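Local coordinates for protein methylase yhhF (PDB 2FPO) that methylates the exocyclic N2 of guanine 966 of 16S rRNA in the assembled 30S particle, using S-adenosyl-L-methionine as methyl donor, at residues A[159-164]-A[182-187]; A[59-64]-A[124-129]. All blocks are in the same frame, centred on the assembly; numbering follows the deposited sequence. Where two conformers were deposited one is given.

Contact 1: A[159-164]-A[182-187]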
loop_
_atom_site.group_PDB
_atom_site.type_symbol
_atom_site.label_atom_id
_atom_site.label_comp_id
_atom_site.label_asym_id
_atom_site.label_seq_id
_atom_site.Cartn_x
_atom_site.Cartn_y
_atom_site.Cartn_z
ATOM N N GLU A 159 5.263 0.931 7.123
ATOM C CA GLU A 159 6.408 1.799 7.183
ATOM C C GLU A 159 6.293 2.705 8.438
ATOM O O GLU A 159 5.226 3.288 8.716
ATOM C CB GLU A 159 6.460 2.625 5.901
ATOM C CG GLU A 159 7.612 3.544 5.809
ATOM C CD GLU A 159 7.740 4.203 4.435
ATOM O OE1 GLU A 159 7.561 3.508 3.401
ATOM O OE2 GLU A 159 8.047 5.418 4.420
ATOM N N SER A 160 7.393 2.807 9.188
ATOM C CA SER A 160 7.393 3.535 10.449
ATOM C C SER A 160 8.794 3.952 10.889
ATOM O O SER A 160 9.742 3.219 10.686
ATOM C CB SER A 160 6.741 2.673 11.534
ATOM O OG SER A 160 6.467 3.445 12.686
ATOM N N GLU A 161 8.902 5.123 11.518
ATOM C CA GLU A 161 10.173 5.588 12.067
ATOM C C GLU A 161 10.637 4.648 13.171
ATOM O O GLU A 161 9.845 4.270 14.041
ATOM C CB GLU A 161 10.041 7.014 12.617
ATOM C CG GLU A 161 9.937 8.091 11.553
ATOM C CD GLU A 161 8.698 7.951 10.666
ATOM O OE1 GLU A 161 7.571 7.803 11.207
ATOM O OE2 GLU A 161 8.867 7.992 9.425
ATOM N N VAL A 162 11.907 4.263 13.113
ATOM C CA VAL A 162 12.537 3.379 14.119
ATOM C C VAL A 162 12.208 3.803 15.553
ATOM O O VAL A 162 11.787 2.982 16.379
ATOM C CB VAL A 162 14.068 3.336 13.949
ATOM C CG1 VAL A 162 14.739 2.734 15.177
ATOM C CG2 VAL A 162 14.420 2.546 12.717
ATOM N N GLU A 163 12.366 5.101 15.806
ATOM C CA GLU A 163 12.110 5.734 17.099
ATOM C C GLU A 163 10.770 5.341 17.728
ATOM O O GLU A 163 10.608 5.429 18.956
ATOM C CB GLU A 163 12.122 7.246 16.903
ATOM C CG GLU A 163 12.723 8.029 18.037
ATOM C CD GLU A 163 12.789 9.515 17.724
ATOM O OE1 GLU A 163 12.089 9.945 16.777
ATOM O OE2 GLU A 163 13.535 10.241 18.428
ATOM N N ASN A 164 9.830 4.904 16.886
ATOM C CA ASN A 164 8.486 4.547 17.321
ATOM C C ASN A 164 8.417 3.177 17.964
ATOM O O ASN A 164 7.465 2.897 18.674
ATOM C CB ASN A 164 7.487 4.587 16.151
ATOM C CG ASN A 164 7.225 5.994 15.635
ATOM O OD1 ASN A 164 6.911 6.194 14.452
ATOM N ND2 ASN A 164 7.332 6.974 16.517
ATOM N N GLY A 182 18.263 4.177 7.503
ATOM C CA GLY A 182 18.169 5.522 8.045
ATOM C C GLY A 182 17.373 5.537 9.337
ATOM O O GLY A 182 17.605 4.748 10.261
ATOM N N GLN A 183 16.424 6.451 9.381
ATOM C CA GLN A 183 15.567 6.619 10.535
ATOM C C GLN A 183 14.318 5.726 10.436
ATOM O O GLN A 183 13.441 5.836 11.278
ATOM C CB GLN A 183 15.146 8.094 10.622
ATOM C CG GLN A 183 14.602 8.649 9.280
ATOM C CD GLN A 183 13.904 10.009 9.384
ATOM O OE1 GLN A 183 12.757 10.162 8.947
ATOM N NE2 GLN A 183 14.605 11.006 9.940
ATOM N N VAL A 184 14.234 4.861 9.414
ATOM C CA VAL A 184 12.942 4.212 9.053
ATOM C C VAL A 184 12.970 2.676 9.056
ATOM O O VAL A 184 13.897 2.055 8.543
ATOM C CB VAL A 184 12.392 4.709 7.679
ATOM C CG1 VAL A 184 10.947 4.253 7.472
ATOM C CG2 VAL A 184 12.464 6.220 7.574
ATOM N N ALA A 185 11.934 2.080 9.633
ATOM C CA ALA A 185 11.771 0.634 9.618
ATOM C C ALA A 185 10.705 0.257 8.606
ATOM O O ALA A 185 9.574 0.735 8.662
ATOM C CB ALA A 185 11.439 0.107 11.003
ATOM N N TYR A 186 11.096 -0.584 7.654
ATOM C CA TYR A 186 10.201 -1.061 6.600
ATOM C C TYR A 186 9.873 -2.504 6.925
ATOM O O TYR A 186 10.766 -3.330 7.013
ATOM C CB TYR A 186 10.896 -0.958 5.246
ATOM C CG TYR A 186 11.415 0.433 4.950
ATOM C CD1 TYR A 186 10.595 1.382 4.324
ATOM C CD2 TYR A 186 12.717 0.804 5.292
ATOM C CE1 TYR A 186 11.054 2.644 4.061
ATOM C CE2 TYR A 186 13.186 2.078 5.019
ATOM C CZ TYR A 186 12.344 2.984 4.393
ATOM O OH TYR A 186 12.772 4.254 4.137
ATOM N N ARG A 187 8.598 -2.806 7.135
ATOM C CA ARG A 187 8.208 -4.136 7.616
ATOM C C ARG A 187 7.082 -4.757 6.772
ATOM O O ARG A 187 6.257 -4.056 6.200
ATOM C CB ARG A 187 7.774 -4.064 9.078
ATOM C CG ARG A 187 8.871 -3.599 10.023
ATOM C CD ARG A 187 8.354 -3.469 11.454
ATOM N NE ARG A 187 9.451 -3.121 12.348
ATOM C CZ ARG A 187 9.576 -1.956 12.969
ATOM N NH1 ARG A 187 8.670 -1.013 12.808
ATOM N NH2 ARG A 187 10.603 -1.744 13.763
HETATM O O HOH W 1 9.100 1.402 14.138
HETATM O O HOH W 2 11.788 0.235 15.587
HETATM O O HOH W 3 13.680 7.031 13.857
#
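The phenol ring of Tyr186 takes Val184 CG1 on one face, 3.6 Å above the plane and offset toward the rim, while at its edge, near its plane, lies Glu159 OE1, 3.7 Å from Tyr186 CE1. Both side chains run the same way from neighbouring strands, with carboxylate and ring planes turned 66° apart. Glu159 reaches this place fully extended, CG anti to its own nitrogen (chi1 -179°), and on the way CG packs against Val184 CG1. Its OE1 is hydrogen-bonded to Tyr157 OH, while OE2 lies close to the like-charged Asp129 OD1.

The second flat group, the guanidinium of Arg187, belongs to the other face of the sheet. The methyl of Ala185 lies over one face of it, offset toward the rim, Ser160 CB borders its edge, and two waters lie in its plane. One water joins NH1 to Glu161 O, the other NH2 to Val162 O, so the arginine is tied through water to the last residue of the strand and the first of the 3-10 turn after it; NE is salt-bridged to Glu178.

Ser160 and Ala185 form a hydrogen-bonded antiparallel pair, with Ser160 N to Ala185 O at 3.1 Å and the return bond from Ala185 N to Ser160 O at 2.7 Å. Beyond it, Val162 N donates to Gln183 O over 2.9 Å, the donor tilted 30° from the carbonyl plane, and a third water links that same oxygen to Glu163 N. Val162 CG2 meets Ala185 CB at 4.2 Å. Strand 184-191 thus lies antiparallel between 154-161 and 173-181, the reversed strand 7 of the 3-2-1-4-5-7-6 sheet characteristic of Rossmann-like, class I methyltransferases.

Contact 2: A[59-64]-A[124-129]; sequences LDCFAG and NIVFVD
Three backbone hydrogen bonds join Leu59-Cys61 to Ile125-Phe127 in parallel register. Leu59 N donates to Ile125 O at 2.9 Å, Phe127 N to Leu59 O, and Cys61 N to Phe127 O at 3.1 Å, the last bond carrying the pairing one residue past the end of strand 57-60. Leu59 O also receives a CA-H...O contact from Val126 CA at 3.3 Å.

Apolar contacts gather on the face of the sheet that bears Leu59 and Val126. These two side chains run alongside one another, and a chi1 of -177° turns Val126 CG1 away from the backbone N and toward Cys61 SG, 3.7 Å off. Helix 137-146 packs here through Leu144, which touches both Val126 and Val128. Farther along, Val128 CG1 comes up to the edge of the Phe62 ring, 4.2 Å from CE2.

The two strands are the central pair, 1 and 4, of the Rossmann-like methyltransferase sheet. The loop 61-64 after the first has the Phe-Ala-Gly sequence of the family's glycine-rich motif I, which in relatives borders the S-adenosylmethionine pocket; Asp129 begins the Asp-Pro-Pro-Phe signature of N-methyltransferases, consistent with a place beside the target amine.

On the opposite face, Asp60 and Phe127 cross at about a right angle, Asp60 OD1 lying 3.7 Å from Phe127 CB and the carboxylate and ring planes 58° apart. The ring continues onto Leu45 and Leu49 of helix 39-53.

One water bridges the strands where they diverge. It accepts from Asp129 N at 2.8 Å and lies 3.0 Å from Asp60 OD1; its bond from Phe62 N is weak. Asp60 OD2 in turn takes a weak hydrogen bond from Gly69 N.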
loop_
_atom_site.group_PDB
_atom_site.type_symbol
_atom_site.label_atom_id
_atom_site.label_comp_id
_atom_site.label_asym_id
_atom_site.label_seq_id
_atom_site.Cartn_x
_atom_site.Cartn_y
_atom_site.Cartn_z
ATOM N N LEU A 59 -4.617 -3.380 -1.691
ATOM C CA LEU A 59 -5.268 -2.188 -1.171
ATOM C C LEU A 59 -4.177 -1.245 -0.667
ATOM O O LEU A 59 -3.327 -1.634 0.130
ATOM C CB LEU A 59 -6.258 -2.605 -0.068
ATOM C CG LEU A 59 -6.835 -1.481 0.804
ATOM C CD1 LEU A 59 -7.864 -0.686 -0.050
ATOM C CD2 LEU A 59 -7.440 -2.105 2.076
ATOM N N ASP A 60 -4.186 -0.003 -1.142
ATOM C CA ASP A 60 -3.248 1.014 -0.653
ATOM C C ASP A 60 -4.035 2.032 0.194
ATOM O O ASP A 60 -4.826 2.822 -0.356
ATOM C CB ASP A 60 -2.590 1.697 -1.844
ATOM C CG ASP A 60 -1.319 2.472 -1.476
ATOM O OD1 ASP A 60 -1.124 2.879 -0.311
ATOM O OD2 ASP A 60 -0.522 2.696 -2.389
ATOM N N CYS A 61 -3.801 2.006 1.513
ATOM C CA CYS A 61 -4.581 2.822 2.464
ATOM C C CYS A 61 -4.333 4.322 2.414
ATOM O O CYS A 61 -5.208 5.085 2.859
ATOM C CB CYS A 61 -4.399 2.325 3.901
ATOM S SG CYS A 61 -4.989 0.617 4.120
ATOM N N PHE A 62 -3.146 4.730 1.950
ATOM C CA PHE A 62 -2.740 6.151 1.870
ATOM C C PHE A 62 -1.917 6.196 0.611
ATOM O O PHE A 62 -0.662 6.205 0.662
ATOM C CB PHE A 62 -1.866 6.610 3.087
ATOM C CG PHE A 62 -2.474 6.280 4.422
ATOM C CD1 PHE A 62 -3.330 7.179 5.050
ATOM C CD2 PHE A 62 -2.217 5.046 5.026
ATOM C CE1 PHE A 62 -3.956 6.827 6.294
ATOM C CE2 PHE A 62 -2.812 4.678 6.252
ATOM C CZ PHE A 62 -3.670 5.580 6.900
ATOM N N ALA A 63 -2.608 6.182 -0.522
ATOM C CA ALA A 63 -1.932 5.933 -1.810
ATOM C C ALA A 63 -1.017 7.070 -2.264
ATOM O O ALA A 63 -0.030 6.817 -2.952
ATOM C CB ALA A 63 -2.942 5.553 -2.900
ATOM N N GLY A 64 -1.332 8.301 -1.870
ATOM C CA GLY A 64 -0.485 9.482 -2.191
ATOM C C GLY A 64 -0.162 9.600 -3.681
ATOM O O GLY A 64 -1.065 9.711 -4.541
ATOM N N ASN A 124 -5.056 -9.653 -0.628
ATOM C CA ASN A 124 -3.824 -10.404 -0.480
ATOM C C ASN A 124 -2.640 -9.539 -0.001
ATOM O O ASN A 124 -1.749 -10.032 0.727
ATOM C CB ASN A 124 -3.463 -11.026 -1.841
ATOM C CG ASN A 124 -4.588 -11.857 -2.413
ATOM O OD1 ASN A 124 -4.902 -12.947 -1.905
ATOM N ND2 ASN A 124 -5.220 -11.348 -3.470
ATOM N N ILE A 125 -2.628 -8.275 -0.429
ATOM C CA ILE A 125 -1.533 -7.336 -0.133
ATOM C C ILE A 125 -2.076 -5.969 0.253
ATOM O O ILE A 125 -2.838 -5.351 -0.503
ATOM C CB ILE A 125 -0.557 -7.192 -1.366
ATOM C CG1 ILE A 125 0.054 -8.556 -1.758
ATOM C CG2 ILE A 125 0.508 -6.084 -1.155
ATOM C CD1 ILE A 125 1.027 -8.515 -2.950
ATOM N N VAL A 126 -1.659 -5.471 1.402
ATOM C CA VAL A 126 -2.083 -4.127 1.861
ATOM C C VAL A 126 -0.877 -3.274 2.201
ATOM O O VAL A 126 0.076 -3.749 2.853
ATOM C CB VAL A 126 -3.073 -4.192 3.076
ATOM C CG1 VAL A 126 -3.567 -2.792 3.520
ATOM C CG2 VAL A 126 -4.259 -5.090 2.764
ATOM N N PHE A 127 -0.919 -2.025 1.737
ATOM C CA PHE A 127 0.128 -1.044 1.995
ATOM C C PHE A 127 -0.357 -0.028 3.031
ATOM O O PHE A 127 -1.388 0.625 2.835
ATOM C CB PHE A 127 0.531 -0.298 0.723
ATOM C CG PHE A 127 0.919 -1.212 -0.426
ATOM C CD1 PHE A 127 2.133 -1.920 -0.406
ATOM C CD2 PHE A 127 0.099 -1.326 -1.538
ATOM C CE1 PHE A 127 2.480 -2.785 -1.487
ATOM C CE2 PHE A 127 0.446 -2.177 -2.627
ATOM C CZ PHE A 127 1.635 -2.906 -2.593
ATOM N N VAL A 128 0.427 0.103 4.102
ATOM C CA VAL A 128 0.141 1.012 5.232
ATOM C C VAL A 128 1.346 1.921 5.480
ATOM O O VAL A 128 2.226 1.654 6.310
ATOM C CB VAL A 128 -0.261 0.245 6.531
ATOM C CG1 VAL A 128 -0.741 1.235 7.627
ATOM C CG2 VAL A 128 -1.300 -0.822 6.237
ATOM N N ASP A 129 1.369 3.028 4.755
ATOM C CA ASP A 129 2.422 4.007 4.900
ATOM C C ASP A 129 1.726 5.343 5.163
ATOM O O ASP A 129 1.567 6.145 4.259
ATOM C CB ASP A 129 3.269 4.065 3.626
ATOM C CG ASP A 129 4.342 5.154 3.688
ATOM O OD1 ASP A 129 4.815 5.488 4.813
ATOM O OD2 ASP A 129 4.690 5.697 2.618
HETATM O O HOH W 4 -0.024 3.384 2.389
#

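Contact 2 comes first along the chain and is complete before contact 1 opens. Their centres lie about 17 Å apart in one seven-stranded mixed sheet: contact 2 pairs strands 57-60 and 123-128 close to the centre of the chain, contact 1 pairs 154-161 and 184-191 toward one side. Strands 123-128 and 154-161 are direct neighbours, so the two contacts meet at a shared seam, where Glu159 N lies 3.2 Å from Val128 O in a probable hydrogen bond. The antiparallel end of the sheet is thereby joined to the parallel core whose loops probably form the cofactor and catalytic region.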